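Local coordinates for Alr4995 protein (Nostoc sp., PDB 6LRH), which probably works as a bifunctional enzyme, an arginine dihydrolase that hydrolyses arginine to ornithine and ammonia and an ornithine cyclodeaminase that acts on ornithine, at residues 14-19 with 30-35; 304-309 with 548-553; 189-194 with 339-344. The protein carries 1 engineered substitution. All blocks are in the same frame, centred on the assembly; numbering follows the deposited sequence.

In the fold
The three contacts are spread over a bifunctional chain. Interaction 1 ties a loop to the start of helix 34-48 in the arginine-binding part, where the side chain of Y15 lies about 7 Å from the bound arginine. Interactions 2 and 3 lie nearer the middle of the chain and join different regions of it: 189-194 meets 339-344, and 304-309 meets 548-553. Their centres are about 13 Å apart and their nearest atoms about 6 Å, without touching; along the chain their segments alternate. Interaction 1 stands well apart, its centre about 38 Å from that of interaction 2 and about 39 Å from that of interaction 3.

Interaction 1 of 3, residues 14-19 with 30-35; sequences HYDVDY and HKSSRD
H30 ND1 donates to D16 OD2 at 2.8 Å, reaching the syn side of the oxygen some 21° out of the carboxylate plane. The bond is bent, with an N-H...O angle of 130°, and the carboxylate and imidazole planes are far from parallel. D18 brings OD1 within 3.4 Å of H30 CE1, so two carboxylates gather beside one imidazole, a setting that would probably favour its protonated form. The backbone adds a straighter bond: H30 N donates to V17 O at 2.8 Å, in the carbonyl plane, and the same oxygen lies over one face of the H30 ring. D16 turns its carboxylate away from its own backbone N (chi1 -157°) and toward the other segment, where its second oxygen, OD1, packs 3.3 Å from S32 CB. Were D16 an alanine, H30 ND1 would lose this acceptor and the imidazole would probably be set free to turn. The two runs are irregular chain paired side by side, one in the loop after strand 6-9, the other leading through the N-cap position S33 into helix 34-48 of the arginine-binding region, which belongs to the guanidino-group modifying enzyme (GME) family. At the helix start R34, bent at chi3, turns its guanidinium back over the loop. Y15 O meets the guanidinium at its edge, in plane, and the bond from R34 NE to it is nearly straight but weak at 3.3 Å; H14 CA sits over one face of the group. The Y15 ring approaches S32 obliquely, CE2 lying 3.7 Å from OG, while its hydroxyl is hydrogen-bonded to the backbone oxygen of E254 and its ring meets that of F255. The side chain of E254 also accepts from S33 N.

Interaction 2 of 3, residues 304-309 with 548-553; sequences LDMIVD and VAVRGG
D309 and V550 carry the contact between the end of helix 299-309 and an irregular loop. The amide V550 N donates to D309 OD2 at 2.6 Å with an N-H...O angle of 170°. It is a straight bond as seen from the donor, yet it comes from above the carboxylate plane, 51° out of it. The same carboxylate also serves as a surface for the valine: V550 CG2 lies against D309 CG and OD1, each at 3.4 Å, and OD1 has a hydrogen-bond partner of its own just beyond the segments. The other methyl, CG1, meets M306 CG at 3.6 Å, and V550 thus reaches across one turn of the helix from M306 to D309. On the flank, A549 CA comes within 3.5 Å of D309 OD2.

Further out, the helical bond from D309 N to D305 O keeps the aspartate in the last turn, and its carbonyl oxygen accepts from R546 and R160. R546 lies earlier in the same loop and adds a second polar tie to it. M306 packs on L349 and L350 of helix 340-352, while D305 lies on D296 of the third subunit. The contact joins the central LOR/SDH-like region to the loop before helix 555-567 in the Rossmann-fold region. Because an aspartate oxygen takes up a backbone N-H, the tie depends on the loop's main chain, and the valine methyls add apolar packing; the arginines at the D309 carbonyl probably also temper the negative charge nearby.

Interaction 3 of 3, residues 189-194 with 339-344; sequences DSYSNR and SHEVME
Y191 turns one face of its ring to V342, whose CG2 stands 4.0 Å from the ring centroid and only 14° off the ring normal, a CH-pi contact. The two side chains cross at about a right angle. Y191 swings its ring away from its own backbone N and toward helix 340-352, and the phenol end arrives at the start of that helix. There Y191 OH lies 3.1 Å from S339 CB, while S339 OG comes to the ring obliquely, 3.2 Å from Y191 CE1. That serine is the N-cap: its OG accepts from V342 N in a weak capping bond, so the residue beside the tyrosine also helps to begin the helix that supplies the valine.

On the other flank R194 meets E341 in a salt bridge, R194 NH2 to E341 OE2 at 2.5 Å. The carboxylate comes to the guanidinium edge, with the two planes 34° apart, so the groups are tilted against each other and a single nitrogen makes the close approach. The chain of E341 is fully extended, whereas that of R194 bends at chi2 and chi3 and folds its guanidinium back, one face lying over Y191 CA.

D189 caps helix 190-199 in turn: its OD1 accepts from S192 N and S192 OG, which reach it from opposite faces of the carboxylate plane. The two helix starts run nearly antiparallel, at 162°, with short axes 12.1 Å apart, so long side chains bridge the space between the arginine-binding and LOR/SDH-like regions. S192 OG also accepts from R160 N at the end of strand 155-160, while helix 340-352 runs on from strand 329-337; both strands pair with strand 280-292 in the mixed sheet.

Interaction 1 of 3, residues 14-19 with 30-35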
ATOM      1  N   HIS A  14      42.893  23.140 -28.763  1.00 16.91           N
ATOM      2  CA  HIS A  14      42.594  23.593 -27.416  1.00 14.74           C
ATOM      3  C   HIS A  14      41.370  22.883 -26.908  1.00 15.75           C
ATOM      4  O   HIS A  14      40.564  23.448 -26.186  1.00 17.73           O
ATOM      5  CB  HIS A  14      42.399  25.107 -27.383  1.00 15.31           C
ATOM      6  CG  HIS A  14      43.604  25.864 -27.831  1.00 16.10           C
ATOM      7  ND1 HIS A  14      43.737  26.365 -29.105  1.00 18.34           N
ATOM      8  CD2 HIS A  14      44.761  26.146 -27.194  1.00 18.27           C
ATOM      9  CE1 HIS A  14      44.914  26.947 -29.226  1.00 15.75           C
ATOM     10  NE2 HIS A  14      45.557  26.825 -28.082  1.00 20.02           N
ATOM     11  N   TYR A  15      41.241  21.624 -27.295  1.00 17.16           N
ATOM     12  CA  TYR A  15      40.066  20.864 -26.949  1.00 13.91           C
ATOM     13  C   TYR A  15      40.273  20.132 -25.645  1.00 15.13           C
ATOM     14  O   TYR A  15      41.367  19.697 -25.337  1.00 20.30           O
ATOM     15  CB  TYR A  15      39.707  19.884 -28.063  1.00 11.15           C
ATOM     16  CG  TYR A  15      38.534  19.023 -27.728  1.00 11.39           C
ATOM     17  CD1 TYR A  15      37.250  19.516 -27.796  1.00 10.89           C
ATOM     18  CD2 TYR A  15      38.712  17.722 -27.316  1.00 12.43           C
ATOM     19  CE1 TYR A  15      36.170  18.732 -27.472  1.00 10.23           C
ATOM     20  CE2 TYR A  15      37.650  16.934 -26.989  1.00 11.56           C
ATOM     21  CZ  TYR A  15      36.379  17.444 -27.069  1.00 11.35           C
ATOM     22  OH  TYR A  15      35.315  16.650 -26.746  1.00 14.08           O
ATOM     23  N   ASP A  16      39.190  20.018 -24.896  1.00 16.07           N
ATOM     24  CA  ASP A  16      39.153  19.358 -23.614  1.00 17.47           C
ATOM     25  C   ASP A  16      37.712  19.446 -23.125  1.00 15.21           C
ATOM     26  O   ASP A  16      36.884  20.069 -23.755  1.00 15.67           O
ATOM     27  CB  ASP A  16      40.111  20.019 -22.637  1.00 20.81           C
ATOM     28  CG  ASP A  16      40.523  19.105 -21.521  1.00 32.79           C
ATOM     29  OD1 ASP A  16      40.538  17.870 -21.732  1.00 29.65           O
ATOM     30  OD2 ASP A  16      40.835  19.628 -20.430  1.00 42.86           O
ATOM     31  N   VAL A  17      37.400  18.805 -22.016  1.00 14.28           N
ATOM     32  CA  VAL A  17      36.103  18.989 -21.412  1.00 13.34           C
ATOM     33  C   VAL A  17      36.354  19.758 -20.141  1.00 14.82           C
ATOM     34  O   VAL A  17      36.921  19.215 -19.207  1.00 17.83           O
ATOM     35  CB  VAL A  17      35.387  17.647 -21.119  1.00 15.35           C
ATOM     36  CG1 VAL A  17      34.081  17.891 -20.401  1.00 13.54           C
ATOM     37  CG2 VAL A  17      35.148  16.850 -22.402  1.00  7.44           C
ATOM     38  N   ASP A  18      35.961  21.028 -20.115  1.00 12.70           N
ATOM     39  CA  ASP A  18      36.292  21.925 -19.010  1.00 11.46           C
ATOM     40  C   ASP A  18      35.093  22.320 -18.169  1.00 13.28           C
ATOM     41  O   ASP A  18      35.241  22.938 -17.133  1.00 15.89           O
ATOM     42  CB  ASP A  18      36.948  23.199 -19.534  1.00 15.76           C
ATOM     43  CG  ASP A  18      38.240  22.938 -20.264  1.00 21.88           C
ATOM     44  OD1 ASP A  18      38.898  21.918 -19.978  1.00 27.85           O
ATOM     45  OD2 ASP A  18      38.607  23.768 -21.118  1.00 23.84           O
ATOM     46  N   TYR A  19      33.901  21.988 -18.634  1.00 13.50           N
ATOM     47  CA  TYR A  19      32.685  22.304 -17.909  1.00 13.47           C
ATOM     48  C   TYR A  19      31.592  21.281 -18.200  1.00 13.35           C
ATOM     49  O   TYR A  19      31.807  20.321 -18.928  1.00 13.85           O
ATOM     50  CB  TYR A  19      32.210  23.701 -18.265  1.00  9.50           C
ATOM     51  CG  TYR A  19      32.284  24.013 -19.736  1.00 11.41           C
ATOM     52  CD1 TYR A  19      31.244  23.684 -20.586  1.00  9.95           C
ATOM     53  CD2 TYR A  19      33.387  24.646 -20.271  1.00  9.90           C
ATOM     54  CE1 TYR A  19      31.303  23.977 -21.921  1.00 11.91           C
ATOM     55  CE2 TYR A  19      33.455  24.938 -21.608  1.00 11.11           C
ATOM     56  CZ  TYR A  19      32.413  24.603 -22.431  1.00 11.16           C
ATOM     57  OH  TYR A  19      32.483  24.887 -23.769  1.00  9.39           O
ATOM     58  N   HIS A  30      37.884  17.002 -17.858  1.00 17.55           N
ATOM     59  CA  HIS A  30      39.306  16.720 -17.942  1.00 20.38           C
ATOM     60  C   HIS A  30      39.616  15.238 -18.132  1.00 17.78           C
ATOM     61  O   HIS A  30      40.650  14.761 -17.705  1.00 27.61           O
ATOM     62  CB  HIS A  30      40.013  17.246 -16.695  1.00 27.12           C
ATOM     63  CG  HIS A  30      40.103  18.735 -16.640  1.00 32.50           C
ATOM     64  ND1 HIS A  30      40.690  19.480 -17.642  1.00 34.59           N
ATOM     65  CD2 HIS A  30      39.679  19.623 -15.711  1.00 29.89           C
ATOM     66  CE1 HIS A  30      40.622  20.763 -17.330  1.00 28.78           C
ATOM     67  NE2 HIS A  30      40.015  20.876 -16.164  1.00 30.42           N
ATOM     68  N   LYS A  31      38.726  14.514 -18.783  1.00 19.16           N
ATOM     69  CA  LYS A  31      38.969  13.105 -19.038  1.00 18.02           C
ATOM     70  C   LYS A  31      39.174  12.882 -20.525  1.00 16.58           C
ATOM     71  O   LYS A  31      39.286  11.755 -20.993  1.00 13.83           O
ATOM     72  CB  LYS A  31      37.822  12.250 -18.497  1.00 15.20           C
ATOM     73  CG  LYS A  31      37.784  12.228 -16.983  1.00 18.36           C
ATOM     74  CD  LYS A  31      36.998  11.060 -16.433  1.00 18.03           C
ATOM     75  CE  LYS A  31      37.596  10.590 -15.113  1.00 19.22           C
ATOM     76  NZ  LYS A  31      36.687   9.711 -14.327  1.00 31.15           N
ATOM     77  N   SER A  32      39.243  13.989 -21.251  1.00 18.25           N
ATOM     78  CA  SER A  32      39.555  13.981 -22.664  1.00 16.54           C
ATOM     79  C   SER A  32      41.037  13.778 -22.939  1.00 21.77           C
ATOM     80  O   SER A  32      41.883  14.430 -22.339  1.00 21.72           O
ATOM     81  CB  SER A  32      39.118  15.285 -23.300  1.00 19.01           C
ATOM     82  OG  SER A  32      39.957  15.579 -24.405  1.00 26.73           O
ATOM     83  N   SER A  33      41.344  12.880 -23.867  1.00 22.49           N
ATOM     84  CA  SER A  33      42.717  12.654 -24.288  1.00 19.78           C
ATOM     85  C   SER A  33      42.972  13.422 -25.589  1.00 23.50           C
ATOM     86  O   SER A  33      42.431  13.081 -26.635  1.00 26.40           O
ATOM     87  CB  SER A  33      42.977  11.164 -24.459  1.00 16.40           C
ATOM     88  OG  SER A  33      44.284  10.947 -24.927  1.00 32.70           O
ATOM     89  N   ARG A  34      43.775  14.478 -25.522  1.00 29.50           N
ATOM     90  CA  ARG A  34      43.883  15.398 -26.650  1.00 26.95           C
ATOM     91  C   ARG A  34      44.636  14.775 -27.809  1.00 24.97           C
ATOM     92  O   ARG A  34      44.472  15.192 -28.943  1.00 31.58           O
ATOM     93  CB  ARG A  34      44.560  16.710 -26.237  1.00 25.96           C
ATOM     94  CG  ARG A  34      44.393  17.825 -27.260  1.00 26.85           C
ATOM     95  CD  ARG A  34      45.260  19.031 -26.964  1.00 21.00           C
ATOM     96  NE  ARG A  34      44.582  19.964 -26.071  1.00 26.53           N
ATOM     97  CZ  ARG A  34      45.193  20.925 -25.386  1.00 32.54           C
ATOM     98  NH1 ARG A  34      46.506  21.088 -25.482  1.00 33.63           N
ATOM     99  NH2 ARG A  34      44.488  21.720 -24.596  1.00 31.21           N
ATOM    100  N   ASP A  35      45.450  13.770 -27.530  1.00 25.02           N
ATOM    101  CA  ASP A  35      46.163  13.063 -28.588  1.00 23.38           C
ATOM    102  C   ASP A  35      45.220  12.187 -29.391  1.00 20.91           C
ATOM    103  O   ASP A  35      45.257  12.157 -30.608  1.00 22.67           O
ATOM    104  CB  ASP A  35      47.269  12.214 -27.984  1.00 31.90           C
ATOM    105  CG  ASP A  35      48.215  11.681 -29.013  1.00 33.92           C
ATOM    106  OD1 ASP A  35      49.232  12.351 -29.262  1.00 30.59           O
ATOM    107  OD2 ASP A  35      47.946  10.595 -29.567  1.00 38.17           O
TER

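Interaction 2 of 3, residues 304-309 with 548-553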
ATOM      1  N   LEU A 304       3.084  29.350 -16.578  1.00 14.34           N
ATOM      2  CA  LEU A 304       4.239  29.267 -17.457  1.00 14.46           C
ATOM      3  C   LEU A 304       4.696  27.840 -17.579  1.00 13.96           C
ATOM      4  O   LEU A 304       5.092  27.406 -18.645  1.00 17.06           O
ATOM      5  CB  LEU A 304       5.392  30.140 -16.971  1.00 15.69           C
ATOM      6  CG  LEU A 304       5.134  31.646 -16.958  1.00 13.18           C
ATOM      7  CD1 LEU A 304       6.356  32.401 -16.495  1.00 10.72           C
ATOM      8  CD2 LEU A 304       4.655  32.135 -18.301  1.00 11.20           C
ATOM      9  N   ASP A 305       4.637  27.102 -16.487  1.00 15.26           N
ATOM     10  CA  ASP A 305       4.959  25.686 -16.537  1.00 17.55           C
ATOM     11  C   ASP A 305       4.055  24.930 -17.497  1.00 15.95           C
ATOM     12  O   ASP A 305       4.510  24.065 -18.211  1.00 16.89           O
ATOM     13  CB  ASP A 305       4.865  25.068 -15.145  1.00 24.69           C
ATOM     14  CG  ASP A 305       6.134  25.234 -14.343  1.00 31.64           C
ATOM     15  OD1 ASP A 305       6.898  26.180 -14.615  1.00 34.49           O
ATOM     16  OD2 ASP A 305       6.370  24.413 -13.436  1.00 38.15           O
ATOM     17  N   MET A 306       2.772  25.261 -17.508  1.00 18.28           N
ATOM     18  CA  MET A 306       1.808  24.572 -18.357  1.00 19.41           C
ATOM     19  C   MET A 306       2.024  24.848 -19.826  1.00 18.42           C
ATOM     20  O   MET A 306       1.757  24.000 -20.665  1.00 21.41           O
ATOM     21  CB  MET A 306       0.387  24.967 -17.982  1.00 19.16           C
ATOM     22  CG  MET A 306      -0.222  24.102 -16.908  1.00 29.47           C
ATOM     23  SD  MET A 306      -1.787  24.738 -16.296  1.00 47.49           S
ATOM     24  CE  MET A 306      -2.108  26.039 -17.478  1.00 30.61           C
ATOM     25  N   ILE A 307       2.492  26.046 -20.135  1.00 13.60           N
ATOM     26  CA  ILE A 307       2.826  26.412 -21.498  1.00 10.63           C
ATOM     27  C   ILE A 307       3.997  25.611 -22.037  1.00 10.89           C
ATOM     28  O   ILE A 307       3.910  25.063 -23.127  1.00 15.43           O
ATOM     29  CB  ILE A 307       3.158  27.899 -21.605  1.00 11.92           C
ATOM     30  CG1 ILE A 307       1.975  28.732 -21.094  1.00 10.46           C
ATOM     31  CG2 ILE A 307       3.515  28.245 -23.030  1.00  9.06           C
ATOM     32  CD1 ILE A 307       2.108  30.161 -21.297  1.00  5.41           C
ATOM     33  N   VAL A 308       5.083  25.537 -21.279  1.00  9.25           N
ATOM     34  CA  VAL A 308       6.263  24.819 -21.731  1.00 10.40           C
ATOM     35  C   VAL A 308       5.977  23.328 -21.855  1.00 15.48           C
ATOM     36  O   VAL A 308       6.356  22.673 -22.835  1.00 19.71           O
ATOM     37  CB  VAL A 308       7.450  25.009 -20.785  1.00  7.88           C
ATOM     38  CG1 VAL A 308       8.601  24.169 -21.237  1.00  2.73           C
ATOM     39  CG2 VAL A 308       7.858  26.461 -20.715  1.00  9.42           C
ATOM     40  N   ASP A 309       5.281  22.811 -20.854  1.00 13.33           N
ATOM     41  CA  ASP A 309       4.980  21.407 -20.749  1.00 14.78           C
ATOM     42  C   ASP A 309       4.131  20.926 -21.909  1.00 15.78           C
ATOM     43  O   ASP A 309       4.266  19.796 -22.376  1.00 17.07           O
ATOM     44  CB  ASP A 309       4.269  21.148 -19.438  1.00 21.97           C
ATOM     45  CG  ASP A 309       4.623  19.816 -18.856  1.00 44.84           C
ATOM     46  OD1 ASP A 309       5.790  19.664 -18.442  1.00 53.08           O
ATOM     47  OD2 ASP A 309       3.746  18.923 -18.813  1.00 53.48           O
ATOM     48  N   VAL A 548       5.186  11.675 -18.191  1.00 63.62           N
ATOM     49  CA  VAL A 548       4.724  12.766 -17.340  1.00 58.95           C
ATOM     50  C   VAL A 548       3.887  13.832 -18.037  1.00 55.69           C
ATOM     51  O   VAL A 548       3.853  13.915 -19.260  1.00 55.07           O
ATOM     52  CB  VAL A 548       5.925  13.480 -16.693  1.00 66.20           C
ATOM     53  CG1 VAL A 548       6.632  12.562 -15.699  1.00 59.64           C
ATOM     54  CG2 VAL A 548       6.889  13.965 -17.776  1.00 59.96           C
ATOM     55  N   ALA A 549       3.217  14.643 -17.224  1.00 56.84           N
ATOM     56  CA  ALA A 549       2.580  15.878 -17.670  1.00 60.38           C
ATOM     57  C   ALA A 549       2.347  16.769 -16.460  1.00 55.72           C
ATOM     58  O   ALA A 549       2.000  16.272 -15.393  1.00 58.88           O
ATOM     59  CB  ALA A 549       1.273  15.594 -18.386  1.00 54.14           C
ATOM     60  N   VAL A 550       2.549  18.076 -16.623  1.00 55.03           N
ATOM     61  CA  VAL A 550       2.270  19.046 -15.560  1.00 55.02           C
ATOM     62  C   VAL A 550       0.796  18.958 -15.164  1.00 57.86           C
ATOM     63  O   VAL A 550       0.446  19.113 -13.989  1.00 59.71           O
ATOM     64  CB  VAL A 550       2.636  20.505 -15.991  1.00 50.47           C
ATOM     65  CG1 VAL A 550       1.728  21.532 -15.335  1.00 38.16           C
ATOM     66  CG2 VAL A 550       4.096  20.820 -15.677  1.00 48.53           C
ATOM     67  N   ARG A 551      -0.059  18.669 -16.142  1.00 60.19           N
ATOM     68  CA  ARG A 551      -1.488  18.504 -15.885  1.00 69.24           C
ATOM     69  C   ARG A 551      -2.117  17.402 -16.758  1.00 62.91           C
ATOM     70  O   ARG A 551      -2.425  16.313 -16.262  1.00 60.14           O
ATOM     71  CB  ARG A 551      -2.205  19.849 -16.078  1.00 62.32           C
ATOM     72  CG  ARG A 551      -3.708  19.789 -16.320  1.00 63.19           C
ATOM     73  CD  ARG A 551      -4.491  19.250 -15.126  1.00 66.67           C
ATOM     74  NE  ARG A 551      -5.868  19.758 -15.053  1.00 71.72           N
ATOM     75  CZ  ARG A 551      -6.776  19.728 -16.031  1.00 71.30           C
ATOM     76  NH1 ARG A 551      -6.512  19.179 -17.209  1.00 59.39           N
ATOM     77  NH2 ARG A 551      -7.983  20.233 -15.818  1.00 77.25           N
ATOM     78  N   GLY A 552      -2.281  17.673 -18.050  1.00 52.54           N
ATOM     79  CA  GLY A 552      -2.973  16.751 -18.939  1.00 42.27           C
ATOM     80  C   GLY A 552      -4.414  17.173 -19.165  1.00 42.74           C
ATOM     81  O   GLY A 552      -5.117  17.507 -18.222  1.00 52.25           O
ATOM     82  N   GLY A 553      -4.866  17.150 -20.413  1.00 32.33           N
ATOM     83  CA  GLY A 553      -6.171  17.688 -20.744  1.00 30.31           C
ATOM     84  C   GLY A 553      -7.139  16.680 -21.322  1.00 29.62           C
ATOM     85  O   GLY A 553      -6.744  15.597 -21.737  1.00 26.75           O
TER

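Interaction 3 of 3, residues 189-194 with 339-344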
ATOM      1  N   ASP A 189       8.306  14.557 -28.904  1.00  9.54           N
ATOM      2  CA  ASP A 189       6.993  14.292 -28.325  1.00 11.55           C
ATOM      3  C   ASP A 189       6.056  13.803 -29.405  1.00 15.07           C
ATOM      4  O   ASP A 189       6.458  13.639 -30.547  1.00 13.49           O
ATOM      5  CB  ASP A 189       6.419  15.521 -27.632  1.00 12.14           C
ATOM      6  CG  ASP A 189       6.288  16.715 -28.552  1.00 16.28           C
ATOM      7  OD1 ASP A 189       6.459  16.556 -29.771  1.00 16.29           O
ATOM      8  OD2 ASP A 189       5.991  17.821 -28.058  1.00 17.28           O
ATOM      9  N   SER A 190       4.804  13.575 -29.048  1.00 19.93           N
ATOM     10  CA  SER A 190       3.873  12.917 -29.955  1.00 17.98           C
ATOM     11  C   SER A 190       3.454  13.807 -31.102  1.00 14.63           C
ATOM     12  O   SER A 190       3.273  13.339 -32.209  1.00 16.37           O
ATOM     13  CB  SER A 190       2.639  12.442 -29.198  1.00 18.87           C
ATOM     14  OG  SER A 190       2.938  11.282 -28.452  1.00 31.39           O
ATOM     15  N   TYR A 191       3.296  15.094 -30.842  1.00 12.92           N
ATOM     16  CA  TYR A 191       2.950  16.013 -31.913  1.00 15.34           C
ATOM     17  C   TYR A 191       4.079  16.111 -32.951  1.00 16.52           C
ATOM     18  O   TYR A 191       3.821  16.122 -34.144  1.00 20.30           O
ATOM     19  CB  TYR A 191       2.609  17.392 -31.341  1.00 17.97           C
ATOM     20  CG  TYR A 191       2.783  18.525 -32.323  1.00 27.36           C
ATOM     21  CD1 TYR A 191       1.718  18.968 -33.101  1.00 29.43           C
ATOM     22  CD2 TYR A 191       4.019  19.161 -32.470  1.00 26.10           C
ATOM     23  CE1 TYR A 191       1.879  20.006 -33.999  1.00 22.13           C
ATOM     24  CE2 TYR A 191       4.195  20.180 -33.364  1.00 24.65           C
ATOM     25  CZ  TYR A 191       3.124  20.607 -34.124  1.00 30.85           C
ATOM     26  OH  TYR A 191       3.323  21.637 -35.020  1.00 41.61           O
ATOM     27  N   SER A 192       5.323  16.194 -32.490  1.00 15.82           N
ATOM     28  CA  SER A 192       6.476  16.291 -33.382  1.00 11.59           C
ATOM     29  C   SER A 192       6.643  15.038 -34.240  1.00 10.45           C
ATOM     30  O   SER A 192       6.967  15.128 -35.416  1.00 15.31           O
ATOM     31  CB  SER A 192       7.762  16.545 -32.591  1.00  7.54           C
ATOM     32  OG  SER A 192       7.800  17.838 -32.030  1.00  6.99           O
ATOM     33  N   ASN A 193       6.428  13.877 -33.637  1.00 10.37           N
ATOM     34  CA  ASN A 193       6.417  12.612 -34.348  1.00  7.93           C
ATOM     35  C   ASN A 193       5.285  12.510 -35.359  1.00  9.37           C
ATOM     36  O   ASN A 193       5.463  11.981 -36.438  1.00 12.12           O
ATOM     37  CB  ASN A 193       6.329  11.463 -33.356  1.00  6.46           C
ATOM     38  CG  ASN A 193       7.687  10.909 -32.989  1.00  8.64           C
ATOM     39  OD1 ASN A 193       8.109  10.982 -31.848  1.00  8.90           O
ATOM     40  ND2 ASN A 193       8.378  10.356 -33.967  1.00  7.71           N
ATOM     41  N   ARG A 194       4.118  13.022 -35.005  1.00  9.69           N
ATOM     42  CA  ARG A 194       3.001  13.047 -35.920  1.00  9.31           C
ATOM     43  C   ARG A 194       3.400  13.832 -37.152  1.00 11.79           C
ATOM     44  O   ARG A 194       3.093  13.443 -38.264  1.00 13.40           O
ATOM     45  CB  ARG A 194       1.772  13.665 -35.256  1.00 15.53           C
ATOM     46  CG  ARG A 194       0.575  12.733 -35.118  1.00 19.72           C
ATOM     47  CD  ARG A 194      -0.144  12.855 -33.753  1.00 19.91           C
ATOM     48  NE  ARG A 194      -0.721  14.175 -33.510  1.00 21.07           N
ATOM     49  CZ  ARG A 194      -0.785  14.763 -32.315  1.00 26.08           C
ATOM     50  NH1 ARG A 194      -0.312  14.151 -31.236  1.00 16.19           N
ATOM     51  NH2 ARG A 194      -1.326  15.972 -32.199  1.00 31.21           N
ATOM     52  N   SER A 339       2.267  25.299 -33.478  1.00 12.66           N
ATOM     53  CA  SER A 339       1.144  25.151 -34.391  1.00 10.44           C
ATOM     54  C   SER A 339      -0.139  25.619 -33.747  1.00 12.70           C
ATOM     55  O   SER A 339      -0.185  25.872 -32.555  1.00 15.24           O
ATOM     56  CB  SER A 339       0.990  23.705 -34.823  1.00 11.10           C
ATOM     57  OG  SER A 339       0.572  22.915 -33.738  1.00 11.21           O
ATOM     58  N   HIS A 340      -1.188  25.719 -34.541  1.00 13.82           N
ATOM     59  CA  HIS A 340      -2.475  26.115 -34.026  1.00 12.30           C
ATOM     60  C   HIS A 340      -3.031  25.062 -33.076  1.00 12.00           C
ATOM     61  O   HIS A 340      -3.571  25.385 -32.028  1.00 13.82           O
ATOM     62  CB  HIS A 340      -3.447  26.366 -35.174  1.00 12.27           C
ATOM     63  CG  HIS A 340      -4.731  27.000 -34.745  1.00 16.95           C
ATOM     64  ND1 HIS A 340      -4.782  28.232 -34.135  1.00 12.80           N
ATOM     65  CD2 HIS A 340      -6.011  26.573 -34.838  1.00 15.19           C
ATOM     66  CE1 HIS A 340      -6.038  28.537 -33.874  1.00 16.18           C
ATOM     67  NE2 HIS A 340      -6.803  27.546 -34.290  1.00 14.88           N
ATOM     68  N   GLU A 341      -2.892  23.800 -33.449  1.00 11.28           N
ATOM     69  CA  GLU A 341      -3.361  22.705 -32.623  1.00 16.00           C
ATOM     70  C   GLU A 341      -2.781  22.778 -31.220  1.00 14.56           C
ATOM     71  O   GLU A 341      -3.474  22.512 -30.245  1.00 17.51           O
ATOM     72  CB  GLU A 341      -3.008  21.375 -33.272  1.00 17.67           C
ATOM     73  CG  GLU A 341      -3.439  20.147 -32.512  1.00 29.47           C
ATOM     74  CD  GLU A 341      -2.997  18.865 -33.202  1.00 44.36           C
ATOM     75  OE1 GLU A 341      -2.557  18.949 -34.371  1.00 41.84           O
ATOM     76  OE2 GLU A 341      -3.076  17.781 -32.576  1.00 40.49           O
ATOM     77  N   VAL A 342      -1.512  23.150 -31.123  1.00 12.79           N
ATOM     78  CA  VAL A 342      -0.842  23.240 -29.840  1.00 11.14           C
ATOM     79  C   VAL A 342      -1.249  24.537 -29.159  1.00 10.95           C
ATOM     80  O   VAL A 342      -1.301  24.633 -27.944  1.00 12.62           O
ATOM     81  CB  VAL A 342       0.698  23.168 -29.994  1.00  8.93           C
ATOM     82  CG1 VAL A 342       1.380  23.304 -28.656  1.00  8.95           C
ATOM     83  CG2 VAL A 342       1.095  21.885 -30.623  1.00  8.02           C
ATOM     84  N   MET A 343      -1.557  25.545 -29.949  1.00 10.74           N
ATOM     85  CA  MET A 343      -1.955  26.800 -29.364  1.00 10.63           C
ATOM     86  C   MET A 343      -3.297  26.610 -28.689  1.00  9.88           C
ATOM     87  O   MET A 343      -3.544  27.160 -27.639  1.00 16.08           O
ATOM     88  CB  MET A 343      -2.004  27.910 -30.418  1.00 13.61           C
ATOM     89  CG  MET A 343      -2.427  29.281 -29.902  1.00 13.45           C
ATOM     90  SD  MET A 343      -1.383  30.029 -28.647  1.00  8.39           S
ATOM     91  CE  MET A 343       0.016  30.587 -29.578  1.00 14.57           C
ATOM     92  N   GLU A 344      -4.159  25.807 -29.280  1.00 10.52           N
ATOM     93  CA  GLU A 344      -5.471  25.621 -28.709  1.00 12.56           C
ATOM     94  C   GLU A 344      -5.436  24.856 -27.393  1.00 14.03           C
ATOM     95  O   GLU A 344      -6.199  25.156 -26.484  1.00 17.78           O
ATOM     96  CB  GLU A 344      -6.376  24.928 -29.709  1.00 13.89           C
ATOM     97  CG  GLU A 344      -6.987  25.903 -30.664  1.00 15.05           C
ATOM     98  CD  GLU A 344      -7.732  25.260 -31.808  1.00 20.01           C
ATOM     99  OE1 GLU A 344      -7.765  24.014 -31.908  1.00 18.09           O
ATOM    100  OE2 GLU A 344      -8.298  26.024 -32.614  1.00 24.71           O
TER